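Local coordinates for protein acyl-CoA dehydrogenase (Thermus thermophilus, PDB 2Z1Q) that probably oxidises saturated acyl-CoA to 2,3-dehydroacyl-CoA with FAD as cofactor, passing the electrons on to an acceptor, at residues B[262-267]-B[396-401]; B[317-322]-B[488-493]; B[403-408]-B[482-487]; B[458-463]-B[527-532]. One frame throughout, in Å; residues are numbered along the deposited sequence.

Contact 1: B[262-267]-B[396-401]; sequences VGRYKL and IFEGTN. With FAD (flavin-adenine dinucleotide), chain D.
The R264 guanidinium meets E398 at its edge: the backbone oxygen E398 O lies in the guanidinium plane, 3.2 Å from R264 NE, in a nearly straight hydrogen bond (167°). The donor is tilted from the carbonyl plane, and N404 ND2 binds the same oxygen. The F397 ring, too, is met at an edge, by the flavin, with F397 CE1 3.5 Å from FAD C7. The E398 carboxylate stands almost perpendicular to the R264 guanidinium and does not pair with it; the two side chains slide past each other in opposite directions, R264 CG against E398 CB. A bend at chi2 (-64°) folds the carboxylate back onto helix 252-288, where OE2 rests 3.3 Å from G263 CA. A side-chain carbon on G263 would collide with that oxygen, so the bare backbone is what admits the carboxylate. A single water donates to both G263 O (2.7 Å) and E398 OE1 (3.0 Å), tying helix to loop. L267 completes the interface with CD2, 3.4 Å from E398 CG and 3.9 Å from F397 CB. On either side of E398 in the sequence, K355 NZ hydrogen-bonds F397 O and T400 OG1 caps I403 N. The segment contains the Glu-Gly-Thr sequence whose glutamate is the base in medium-chain acyl-CoA dehydrogenase, so by family resemblance E398 is possibly its counterpart. The chemistry implies a division of labour: arginine holds the loop by its backbone, while the carboxylate is water-bridged to G263 O, without a salt bridge to R264.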
# COMPACT_ATOMS: atom_id res chain seq x y z
N VAL B 262 -0.56 -0.83 26.15
CA VAL B 262 0.66 -0.05 26.03
C VAL B 262 1.28 -0.25 24.65
O VAL B 262 1.75 0.71 24.02
CB VAL B 262 1.67 -0.47 27.10
CG1 VAL B 262 3.02 0.19 26.84
CG2 VAL B 262 1.12 -0.11 28.47
N GLY B 263 1.30 -1.49 24.20
CA GLY B 263 1.86 -1.76 22.90
C GLY B 263 1.16 -0.96 21.82
O GLY B 263 1.81 -0.49 20.88
N ARG B 264 -0.15 -0.79 21.94
CA ARG B 264 -0.86 -0.06 20.91
C ARG B 264 -0.55 1.42 20.85
O ARG B 264 -0.34 1.96 19.76
CB ARG B 264 -2.36 -0.28 21.06
CG ARG B 264 -2.78 -1.71 20.73
CD ARG B 264 -4.20 -2.01 21.18
NE ARG B 264 -4.57 -3.37 20.81
CZ ARG B 264 -5.64 -4.02 21.28
NH1 ARG B 264 -5.89 -5.26 20.88
NH2 ARG B 264 -6.44 -3.44 22.16
N TYR B 265 -0.50 2.11 21.98
CA TYR B 265 -0.21 3.52 21.84
C TYR B 265 1.25 3.79 21.53
O TYR B 265 1.56 4.79 20.87
CB TYR B 265 -0.69 4.32 23.05
CG TYR B 265 -0.02 4.02 24.35
CD1 TYR B 265 1.29 4.43 24.59
CD2 TYR B 265 -0.72 3.39 25.37
CE1 TYR B 265 1.88 4.23 25.84
CE2 TYR B 265 -0.14 3.19 26.62
CZ TYR B 265 1.15 3.62 26.85
OH TYR B 265 1.68 3.47 28.11
N LYS B 266 2.15 2.92 21.97
CA LYS B 266 3.57 3.11 21.67
C LYS B 266 3.78 2.86 20.17
O LYS B 266 4.60 3.52 19.53
CB LYS B 266 4.46 2.17 22.52
CG LYS B 266 4.43 2.48 24.03
CD LYS B 266 5.50 1.72 24.81
CE LYS B 266 6.90 2.12 24.34
NZ LYS B 266 7.96 1.37 25.07
N LEU B 267 3.04 1.92 19.61
CA LEU B 267 3.16 1.63 18.19
C LEU B 267 2.60 2.82 17.39
O LEU B 267 3.16 3.22 16.36
CB LEU B 267 2.38 0.35 17.85
CG LEU B 267 2.40 -0.06 16.38
CD1 LEU B 267 3.82 -0.29 15.95
CD2 LEU B 267 1.57 -1.31 16.18
N ILE B 396 -0.57 -5.25 11.39
CA ILE B 396 -0.77 -6.61 11.92
C ILE B 396 -0.43 -6.69 13.41
O ILE B 396 -1.17 -7.31 14.18
CB ILE B 396 0.07 -7.61 11.12
CG1 ILE B 396 -0.42 -7.58 9.68
CG2 ILE B 396 -0.05 -9.02 11.70
CD1 ILE B 396 0.36 -8.44 8.77
N PHE B 397 0.67 -6.03 13.80
CA PHE B 397 1.14 -5.95 15.19
C PHE B 397 0.08 -5.40 16.15
O PHE B 397 -0.78 -4.63 15.76
CB PHE B 397 2.35 -5.00 15.30
CG PHE B 397 3.68 -5.64 14.96
CD1 PHE B 397 3.83 -7.01 14.96
CD2 PHE B 397 4.80 -4.84 14.70
CE1 PHE B 397 5.07 -7.59 14.71
CE2 PHE B 397 6.04 -5.41 14.45
CZ PHE B 397 6.19 -6.78 14.46
N GLU B 398 0.20 -5.79 17.42
CA GLU B 398 -0.71 -5.32 18.47
C GLU B 398 -2.16 -5.56 18.09
O GLU B 398 -3.03 -4.74 18.39
CB GLU B 398 -0.52 -3.81 18.70
CG GLU B 398 0.93 -3.35 18.78
CD GLU B 398 1.66 -3.93 19.98
OE1 GLU B 398 2.90 -4.06 19.90
OE2 GLU B 398 1.00 -4.25 20.99
N GLY B 399 -2.42 -6.69 17.44
CA GLY B 399 -3.76 -6.98 16.99
C GLY B 399 -3.87 -6.37 15.60
O GLY B 399 -3.42 -5.24 15.39
N THR B 400 -4.44 -7.12 14.66
CA THR B 400 -4.61 -6.64 13.30
C THR B 400 -5.59 -5.47 13.38
O THR B 400 -6.32 -5.34 14.37
CB THR B 400 -5.22 -7.71 12.38
OG1 THR B 400 -6.58 -7.96 12.78
CG2 THR B 400 -4.44 -9.01 12.47
N ASN B 401 -5.62 -4.64 12.34
CA ASN B 401 -6.54 -3.52 12.33
C ASN B 401 -8.00 -3.97 12.29
O ASN B 401 -8.89 -3.22 12.70
CB ASN B 401 -6.20 -2.57 11.18
CG ASN B 401 -4.97 -1.75 11.48
OD1 ASN B 401 -4.41 -1.83 12.58
ND2 ASN B 401 -4.54 -0.94 10.53
PA FAD D . -4.09 -14.81 10.68
O1A FAD D . -2.83 -14.27 10.21
O2A FAD D . -4.21 -16.12 11.59
O5B FAD D . -5.28 -13.80 10.76
C5B FAD D . -5.82 -13.59 9.46
C4B FAD D . -7.02 -12.74 9.81
O4B FAD D . -7.18 -12.10 11.02
C3B FAD D . -7.80 -11.91 8.69
O3B FAD D . -8.66 -12.78 7.93
C2B FAD D . -8.51 -10.97 9.74
O2B FAD D . -9.77 -10.42 9.34
C1B FAD D . -8.53 -12.10 10.73
N9A FAD D . -9.40 -12.16 11.87
C8A FAD D . -9.01 -12.78 13.03
N7A FAD D . -9.96 -12.74 13.89
C5A FAD D . -11.01 -12.08 13.37
C6A FAD D . -12.32 -11.74 13.84
N6A FAD D . -12.69 -12.11 15.11
N1A FAD D . -13.14 -11.05 13.00
C2A FAD D . -12.78 -10.72 11.76
N3A FAD D . -11.58 -11.04 11.31
C4A FAD D . -10.67 -11.71 12.03
N1 FAD D . 4.04 -12.87 18.75
C2 FAD D . 4.40 -12.89 20.05
O2 FAD D . 3.72 -13.52 20.83
N3 FAD D . 5.51 -12.25 20.52
C4 FAD D . 6.35 -11.53 19.70
O4 FAD D . 7.33 -10.97 20.12
C4X FAD D . 6.02 -11.48 18.25
N5 FAD D . 6.79 -10.84 17.36
C5X FAD D . 6.49 -10.85 16.03
C6 FAD D . 7.35 -10.22 15.07
C7 FAD D . 7.03 -10.28 13.70
C7M FAD D . 7.96 -9.63 12.69
C8 FAD D . 5.85 -10.96 13.26
C8M FAD D . 5.49 -11.06 11.79
C9 FAD D . 5.02 -11.56 14.17
C9A FAD D . 5.31 -11.53 15.57
N10 FAD D . 4.46 -12.19 16.48
C10 FAD D . 4.78 -12.21 17.83
C1' FAD D . 3.31 -12.85 15.92
C2' FAD D . 1.99 -12.08 16.05
O2' FAD D . 1.60 -11.95 17.41
C3' FAD D . 1.07 -12.95 15.26
O3' FAD D . 1.56 -12.97 13.89
C4' FAD D . -0.36 -12.49 15.18
O4' FAD D . -1.01 -12.45 16.46
C5' FAD D . -0.93 -13.50 14.26
O5' FAD D . -2.22 -13.32 13.94
P FAD D . -2.32 -14.38 12.74
O1P FAD D . -1.22 -14.07 11.79
O2P FAD D . -2.14 -15.90 13.30
O3P FAD D . -3.79 -14.06 12.10
O HOH W 1 4.20 -1.38 20.07

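Contact 2: B[317-322]-B[488-493]; sequences ESAVYR and DAYAAE
A319 and Y490 lie at a nearly perpendicular crossing of two helices, 300-331 and 476-502, in the helical C-terminal part of the acyl-CoA dehydrogenase fold. The short axes cross at 93° and come within 8.3 Å. The tight part is centred on two alanines, A319 and A491, whose CA atoms are 5.2 Å apart; A319 CB also packs 3.8 Å from the ring atom Y490 CE1. The other part is longer-armed and polar, though buried as well. R322 turns its CG anti to the backbone N (chi1 170°) and runs extended past the tyrosine, so that one guanidinium face receives Y490 CE2, 3.5 Å from R322 CZ, with the ring and guanidinium planes 32° apart. The tyrosine's hydroxyl bonds to T323 OG1. E493, crossing R322 at about a right angle, shares its charge between two cations, OE1 with K454 and OE2 with R322. A leucine in place of R322 has no guanidinium, which would probably leave E493 OE2 without its charged mate and a gap beside Y490 CE2. R322 grips end-on, NH1 at 3.1 Å and NH2 at 3.2 Å, both bent bonds reaching the one oxygen E493 OE2 on its anti side.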
# COMPACT_ATOMS: atom_id res chain seq x y z
N GLU B 317 -0.46 12.38 15.05
CA GLU B 317 0.40 12.88 16.12
C GLU B 317 -0.44 13.52 17.22
O GLU B 317 -0.18 13.32 18.40
CB GLU B 317 1.38 13.93 15.59
CG GLU B 317 2.39 14.36 16.65
CD GLU B 317 3.12 15.65 16.30
OE1 GLU B 317 4.25 15.84 16.80
OE2 GLU B 317 2.57 16.48 15.53
N SER B 318 -1.45 14.29 16.82
CA SER B 318 -2.29 14.96 17.81
C SER B 318 -3.10 13.96 18.60
O SER B 318 -3.20 14.07 19.83
CB SER B 318 -3.22 15.97 17.13
OG SER B 318 -2.49 17.00 16.48
N ALA B 319 -3.68 12.98 17.91
CA ALA B 319 -4.48 11.98 18.59
C ALA B 319 -3.64 11.11 19.55
O ALA B 319 -4.10 10.78 20.64
CB ALA B 319 -5.19 11.10 17.57
N VAL B 320 -2.43 10.76 19.14
CA VAL B 320 -1.56 9.92 19.97
C VAL B 320 -1.17 10.54 21.32
O VAL B 320 -1.36 9.92 22.37
CB VAL B 320 -0.24 9.57 19.24
CG1 VAL B 320 0.71 8.88 20.21
CG2 VAL B 320 -0.51 8.65 18.07
N TYR B 321 -0.62 11.75 21.29
CA TYR B 321 -0.20 12.39 22.52
C TYR B 321 -1.34 12.92 23.35
O TYR B 321 -1.19 13.15 24.54
CB TYR B 321 0.82 13.47 22.21
CG TYR B 321 2.16 12.87 21.86
CD1 TYR B 321 2.94 12.25 22.84
CD2 TYR B 321 2.61 12.84 20.55
CE1 TYR B 321 4.13 11.61 22.52
CE2 TYR B 321 3.80 12.21 20.21
CZ TYR B 321 4.55 11.59 21.19
OH TYR B 321 5.71 10.96 20.83
N ARG B 322 -2.50 13.10 22.73
CA ARG B 322 -3.64 13.55 23.49
C ARG B 322 -4.06 12.32 24.30
O ARG B 322 -4.40 12.43 25.48
CB ARG B 322 -4.77 14.00 22.54
CG ARG B 322 -6.10 14.26 23.23
CD ARG B 322 -7.22 14.54 22.24
NE ARG B 322 -8.52 14.28 22.86
CZ ARG B 322 -9.70 14.30 22.24
NH1 ARG B 322 -10.80 14.04 22.93
NH2 ARG B 322 -9.78 14.57 20.95
N ASP B 488 -11.89 8.93 12.87
CA ASP B 488 -11.76 10.24 12.24
C ASP B 488 -12.26 11.35 13.15
O ASP B 488 -11.81 12.49 13.06
CB ASP B 488 -12.52 10.30 10.92
CG ASP B 488 -11.71 9.75 9.77
OD1 ASP B 488 -12.32 9.29 8.78
OD2 ASP B 488 -10.47 9.80 9.84
N ALA B 489 -13.22 11.01 14.00
CA ALA B 489 -13.78 11.97 14.92
C ALA B 489 -12.70 12.33 15.93
O ALA B 489 -12.31 13.49 16.03
CB ALA B 489 -15.01 11.38 15.63
N TYR B 490 -12.20 11.33 16.64
CA TYR B 490 -11.16 11.55 17.64
C TYR B 490 -9.96 12.25 17.03
O TYR B 490 -9.46 13.23 17.57
CB TYR B 490 -10.75 10.21 18.25
CG TYR B 490 -9.80 10.33 19.42
CD1 TYR B 490 -8.45 10.01 19.28
CD2 TYR B 490 -10.25 10.75 20.67
CE1 TYR B 490 -7.58 10.10 20.34
CE2 TYR B 490 -9.38 10.85 21.75
CZ TYR B 490 -8.04 10.52 21.57
OH TYR B 490 -7.14 10.62 22.60
N ALA B 491 -9.51 11.78 15.87
CA ALA B 491 -8.37 12.37 15.19
C ALA B 491 -8.62 13.82 14.77
O ALA B 491 -7.79 14.69 15.03
CB ALA B 491 -7.99 11.55 13.96
N ALA B 492 -9.75 14.07 14.12
CA ALA B 492 -10.06 15.43 13.66
C ALA B 492 -10.16 16.39 14.82
O ALA B 492 -9.57 17.46 14.81
CB ALA B 492 -11.36 15.44 12.86
N GLU B 493 -10.91 15.98 15.83
CA GLU B 493 -11.10 16.80 17.01
C GLU B 493 -9.76 17.08 17.67
O GLU B 493 -9.42 18.24 17.94
CB GLU B 493 -12.03 16.09 18.00
CG GLU B 493 -12.14 16.80 19.34
CD GLU B 493 -13.19 16.18 20.24
OE1 GLU B 493 -14.33 16.67 20.24
OE2 GLU B 493 -12.87 15.19 20.93

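Contact 3: B[403-408]-B[482-487]; sequences INRLLI and VADILI. With FAD (flavin-adenine dinucleotide), chain D.
R405 reaches from helix 401-407 to D484 on helix 476-502. Its CB lies 4.2 Å from A483 CB, and CG, anti to the carbonyl carbon (chi1 -83°), starts an extended run that brings CD alongside D484 OD1. NE then donates to D484 OD1 at 2.9 Å and NH1 to the same atom at 3.1 Å, a side-on salt bridge with both nitrogens on one oxygen. The bonds are bent (142° and 136°), and they meet the oxygen on its syn side. NH1 also pairs with E360. A methionine in place of R405 has no N-H groups on its side chain, and D484 OD1 and E360 would probably be left without their positive mate. Beside the salt bridge A483 CB rests against the backbone oxygen R405 O (3.3 Å); the rest is apolar, I408 sending CG2 to L486 CD1 (3.6 Å) and CD1 to I487 CD1 (4.0 Å). On another face of helix 401-407, I403 and L406 line the adenine of FAD, L406 CD2 standing 3.5 Å from FAD N1A. The chemistry is thus a salt bridge beside an aliphatic cluster, and the second carboxylate, E360, is likely to share in balancing the arginine's charge.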
# COMPACT_ATOMS: atom_id res chain seq x y z
N ILE B 403 -9.17 -6.66 13.99
CA ILE B 403 -9.44 -6.93 15.41
C ILE B 403 -9.64 -5.63 16.20
O ILE B 403 -10.56 -5.53 17.02
CB ILE B 403 -8.29 -7.77 16.06
CG1 ILE B 403 -8.74 -9.22 16.21
CG2 ILE B 403 -7.93 -7.24 17.45
CD1 ILE B 403 -9.04 -9.89 14.93
N ASN B 404 -8.81 -4.63 15.94
CA ASN B 404 -8.94 -3.36 16.64
C ASN B 404 -10.22 -2.63 16.23
O ASN B 404 -10.87 -2.01 17.08
CB ASN B 404 -7.72 -2.48 16.37
CG ASN B 404 -6.56 -2.85 17.26
OD1 ASN B 404 -6.59 -2.59 18.47
ND2 ASN B 404 -5.52 -3.46 16.69
N ARG B 405 -10.58 -2.72 14.96
CA ARG B 405 -11.79 -2.07 14.47
C ARG B 405 -13.03 -2.67 15.15
O ARG B 405 -14.02 -1.97 15.35
CB ARG B 405 -11.93 -2.21 12.94
CG ARG B 405 -11.16 -1.17 12.13
CD ARG B 405 -11.51 -1.22 10.64
NE ARG B 405 -11.01 -0.05 9.93
CZ ARG B 405 -9.73 0.13 9.58
NH1 ARG B 405 -9.38 1.26 8.95
NH2 ARG B 405 -8.81 -0.79 9.83
N LEU B 406 -12.98 -3.95 15.49
CA LEU B 406 -14.11 -4.59 16.16
C LEU B 406 -14.19 -4.18 17.63
O LEU B 406 -15.28 -4.17 18.22
CB LEU B 406 -14.01 -6.11 16.05
CG LEU B 406 -14.70 -6.78 14.86
CD1 LEU B 406 -14.49 -5.97 13.61
CD2 LEU B 406 -14.15 -8.19 14.69
N LEU B 407 -13.05 -3.83 18.21
CA LEU B 407 -12.98 -3.43 19.61
C LEU B 407 -13.43 -1.99 19.88
O LEU B 407 -14.07 -1.72 20.89
CB LEU B 407 -11.56 -3.63 20.15
CG LEU B 407 -11.11 -5.00 20.66
CD1 LEU B 407 -11.42 -6.08 19.63
CD2 LEU B 407 -9.61 -4.96 20.95
N ILE B 408 -13.07 -1.08 18.99
CA ILE B 408 -13.42 0.33 19.16
C ILE B 408 -14.91 0.56 19.42
O ILE B 408 -15.28 1.23 20.39
CB ILE B 408 -12.94 1.15 17.94
CG1 ILE B 408 -11.40 1.09 17.87
CG2 ILE B 408 -13.42 2.58 18.04
CD1 ILE B 408 -10.79 1.60 16.59
N VAL B 482 -18.50 1.94 11.66
CA VAL B 482 -18.67 2.72 12.89
C VAL B 482 -17.31 3.11 13.49
O VAL B 482 -17.12 4.26 13.88
CB VAL B 482 -19.51 1.93 13.93
CG1 VAL B 482 -19.45 2.63 15.29
CG2 VAL B 482 -20.95 1.85 13.47
N ALA B 483 -16.37 2.17 13.54
CA ALA B 483 -15.03 2.43 14.07
C ALA B 483 -14.28 3.49 13.27
O ALA B 483 -13.61 4.35 13.84
CB ALA B 483 -14.22 1.12 14.13
N ASP B 484 -14.42 3.46 11.95
CA ASP B 484 -13.76 4.44 11.09
C ASP B 484 -14.29 5.86 11.35
O ASP B 484 -13.56 6.84 11.20
CB ASP B 484 -13.92 4.05 9.62
CG ASP B 484 -13.10 2.83 9.25
OD1 ASP B 484 -11.95 2.74 9.75
OD2 ASP B 484 -13.57 1.96 8.49
N ILE B 485 -15.54 5.97 11.77
CA ILE B 485 -16.10 7.28 12.06
C ILE B 485 -15.52 7.76 13.39
O ILE B 485 -15.09 8.91 13.51
CB ILE B 485 -17.63 7.22 12.10
CG1 ILE B 485 -18.13 6.70 10.75
CG2 ILE B 485 -18.21 8.61 12.36
CD1 ILE B 485 -19.62 6.55 10.64
N LEU B 486 -15.49 6.86 14.38
CA LEU B 486 -14.95 7.18 15.70
C LEU B 486 -13.48 7.58 15.58
O LEU B 486 -13.03 8.51 16.26
CB LEU B 486 -15.11 5.97 16.64
CG LEU B 486 -16.56 5.62 16.99
CD1 LEU B 486 -16.61 4.29 17.74
CD2 LEU B 486 -17.16 6.73 17.84
N ILE B 487 -12.74 6.89 14.71
CA ILE B 487 -11.33 7.19 14.48
C ILE B 487 -11.13 8.59 13.91
O ILE B 487 -10.28 9.34 14.38
CB ILE B 487 -10.68 6.18 13.49
CG1 ILE B 487 -10.64 4.80 14.14
CG2 ILE B 487 -9.29 6.69 13.05
CD1 ILE B 487 -10.24 3.67 13.23
PA FAD D . -4.09 -14.81 10.68
O1A FAD D . -2.83 -14.27 10.21
O2A FAD D . -4.21 -16.12 11.59
O5B FAD D . -5.28 -13.80 10.76
C5B FAD D . -5.82 -13.59 9.46
C4B FAD D . -7.02 -12.74 9.81
O4B FAD D . -7.18 -12.10 11.02
C3B FAD D . -7.80 -11.91 8.69
O3B FAD D . -8.66 -12.78 7.93
C2B FAD D . -8.51 -10.97 9.74
O2B FAD D . -9.77 -10.42 9.34
C1B FAD D . -8.53 -12.10 10.73
N9A FAD D . -9.40 -12.16 11.87
C8A FAD D . -9.01 -12.78 13.03
N7A FAD D . -9.96 -12.74 13.89
C5A FAD D . -11.01 -12.08 13.37
C6A FAD D . -12.32 -11.74 13.84
N6A FAD D . -12.69 -12.11 15.11
N1A FAD D . -13.14 -11.05 13.00
C2A FAD D . -12.78 -10.72 11.76
N3A FAD D . -11.58 -11.04 11.31
C4A FAD D . -10.67 -11.71 12.03
N1 FAD D . 4.04 -12.87 18.75
C2 FAD D . 4.40 -12.89 20.05
O2 FAD D . 3.72 -13.52 20.83
N3 FAD D . 5.51 -12.25 20.52
C4 FAD D . 6.35 -11.53 19.70
O4 FAD D . 7.33 -10.97 20.12
C4X FAD D . 6.02 -11.48 18.25
N5 FAD D . 6.79 -10.84 17.36
C5X FAD D . 6.49 -10.85 16.03
C6 FAD D . 7.35 -10.22 15.07
C7 FAD D . 7.03 -10.28 13.70
C7M FAD D . 7.96 -9.63 12.69
C8 FAD D . 5.85 -10.96 13.26
C8M FAD D . 5.49 -11.06 11.79
C9 FAD D . 5.02 -11.56 14.17
C9A FAD D . 5.31 -11.53 15.57
N10 FAD D . 4.46 -12.19 16.48
C10 FAD D . 4.78 -12.21 17.83
C1' FAD D . 3.31 -12.85 15.92
C2' FAD D . 1.99 -12.08 16.05
O2' FAD D . 1.60 -11.95 17.41
C3' FAD D . 1.07 -12.95 15.26
O3' FAD D . 1.56 -12.97 13.89
C4' FAD D . -0.36 -12.49 15.18
O4' FAD D . -1.01 -12.45 16.46
C5' FAD D . -0.93 -13.50 14.26
O5' FAD D . -2.22 -13.32 13.94
P FAD D . -2.32 -14.38 12.74
O1P FAD D . -1.22 -14.07 11.79
O2P FAD D . -2.14 -15.90 13.30
O3P FAD D . -3.79 -14.06 12.10

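Contact 4: B[458-463]-B[527-532]; sequences LMVAGL and SVLPRL
This contact belongs to the second C-terminal helical region of the protein, probably comparable to the extra C-terminal region of very-long-chain acyl-CoA dehydrogenase; here V460 and L463 of helix 445-468 receive the end of helix 505-528 and the residues after it. It is wholly apolar between the side chains, with no hydrogen bond across it. V460 works with both methyls. CG2 lies 3.9 Å from L529 CD1, while CG1, anti to the backbone N (chi1 178°), faces V528 CG2 at 4.3 Å and L532 CD1 at 4.0 Å. Both leucines thus pack on the one valine, L532 crossing it at about a right angle and L529 more slantwise. One helical turn on, L463 extends the same ridge: its CD1 comes 4.3 Å from L529 CD1, and its CB is met by L532 CD1. The backbones stand well apart at V460 and L529, whose CA atoms are 7.2 Å apart, so the side-chain branches bridge the gap there. Within 527-532 a bond from L532 N to L529 O at 2.7 Å closes a turn, and both leucines reach the helix with their CD1 methyls. Other parts of the fold close the cluster: V460 also packs on V482 of helix 476-502, L463 on V541 and L529 on Y542 of helix 535-547. The 527-532 segment also meets the second subunit, where V528 and R531 pack on V557 of that subunit. The methyl L532 CD1 ends 3.7 Å from the backbone oxygen V460 O.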
# COMPACT_ATOMS: atom_id res chain seq x y z
N LEU B 458 -22.99 7.32 16.74
CA LEU B 458 -24.05 6.90 17.65
C LEU B 458 -25.31 6.46 16.91
O LEU B 458 -25.95 5.49 17.28
CB LEU B 458 -24.40 8.05 18.61
CG LEU B 458 -23.39 8.29 19.73
CD1 LEU B 458 -23.56 9.68 20.34
CD2 LEU B 458 -23.58 7.21 20.78
N MET B 459 -25.65 7.18 15.85
CA MET B 459 -26.85 6.84 15.09
C MET B 459 -26.73 5.45 14.47
O MET B 459 -27.64 4.63 14.60
CB MET B 459 -27.09 7.87 13.99
CG MET B 459 -28.48 7.81 13.40
SD MET B 459 -28.49 8.30 11.67
CE MET B 459 -28.23 10.07 11.79
N VAL B 460 -25.62 5.20 13.80
CA VAL B 460 -25.43 3.91 13.16
C VAL B 460 -25.29 2.80 14.18
O VAL B 460 -25.90 1.74 14.04
CB VAL B 460 -24.18 3.92 12.28
CG1 VAL B 460 -23.97 2.54 11.68
CG2 VAL B 460 -24.32 4.98 11.21
N ALA B 461 -24.50 3.05 15.21
CA ALA B 461 -24.27 2.08 16.27
C ALA B 461 -25.60 1.69 16.92
O ALA B 461 -25.86 0.50 17.18
CB ALA B 461 -23.33 2.65 17.31
N GLY B 462 -26.45 2.69 17.17
CA GLY B 462 -27.74 2.43 17.79
C GLY B 462 -28.62 1.56 16.91
O GLY B 462 -29.18 0.56 17.38
N LEU B 463 -28.75 1.93 15.64
CA LEU B 463 -29.57 1.19 14.69
C LEU B 463 -29.10 -0.25 14.58
O LEU B 463 -29.90 -1.17 14.40
CB LEU B 463 -29.54 1.87 13.32
CG LEU B 463 -30.24 3.24 13.24
CD1 LEU B 463 -29.95 3.92 11.92
CD2 LEU B 463 -31.74 3.04 13.40
N SER B 527 -22.76 3.19 3.38
CA SER B 527 -22.42 1.90 2.80
C SER B 527 -22.84 0.75 3.70
O SER B 527 -22.82 -0.41 3.28
CB SER B 527 -20.91 1.82 2.52
OG SER B 527 -20.16 1.77 3.72
N VAL B 528 -23.21 1.07 4.94
CA VAL B 528 -23.65 0.04 5.88
C VAL B 528 -25.05 0.27 6.43
O VAL B 528 -25.56 -0.54 7.20
CB VAL B 528 -22.66 -0.12 7.07
CG1 VAL B 528 -21.30 -0.54 6.56
CG2 VAL B 528 -22.58 1.18 7.87
N LEU B 529 -25.67 1.38 6.05
CA LEU B 529 -27.01 1.70 6.53
C LEU B 529 -28.11 0.84 5.90
O LEU B 529 -29.02 0.38 6.59
CB LEU B 529 -27.27 3.19 6.33
CG LEU B 529 -27.47 4.03 7.60
CD1 LEU B 529 -26.93 3.33 8.85
CD2 LEU B 529 -26.79 5.36 7.39
N PRO B 530 -28.05 0.63 4.57
CA PRO B 530 -29.06 -0.19 3.89
C PRO B 530 -29.15 -1.57 4.54
O PRO B 530 -30.13 -2.31 4.34
CB PRO B 530 -28.53 -0.26 2.46
CG PRO B 530 -27.78 1.04 2.30
CD PRO B 530 -27.06 1.17 3.62
N ARG B 531 -28.14 -1.91 5.35
CA ARG B 531 -28.09 -3.20 6.04
C ARG B 531 -28.91 -3.18 7.33
O ARG B 531 -29.33 -4.24 7.83
CB ARG B 531 -26.63 -3.56 6.36
CG ARG B 531 -26.44 -4.87 7.12
CD ARG B 531 -26.64 -6.10 6.23
NE ARG B 531 -26.22 -7.31 6.92
CZ ARG B 531 -26.02 -8.50 6.33
NH1 ARG B 531 -26.21 -8.64 5.02
NH2 ARG B 531 -25.61 -9.53 7.05
N LEU B 532 -29.14 -1.98 7.85
CA LEU B 532 -29.88 -1.78 9.10
C LEU B 532 -31.31 -1.27 8.90
O LEU B 532 -32.19 -1.55 9.71
CB LEU B 532 -29.11 -0.79 9.98
CG LEU B 532 -27.62 -1.08 10.13
CD1 LEU B 532 -26.96 -0.04 11.01
CD2 LEU B 532 -27.44 -2.46 10.72

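Contact 1 lies close to the middle of the chain, yet is only partly buried; the centres of contacts 2 and 3, about 13 and 14 Å from the chain's centre, mark buried contacts, and contact 4, its centre about 28 Å from that of the chain, is buried too. Contacts 2 and 3 share helix 476-502 on adjoining segments. Contact 3 in turn touches contact 1 through N404 and contact 4 by packing. The chemistry shifts with place: a loop beside flavin uses water and a backbone acceptor, the two contacts on helix 476-502 use arginine-carboxylate bridges, and contact 4 joins its side chains by hydrocarbon alone. Contacts 1 and 3 both reach FAD, at flavin and adenine respectively.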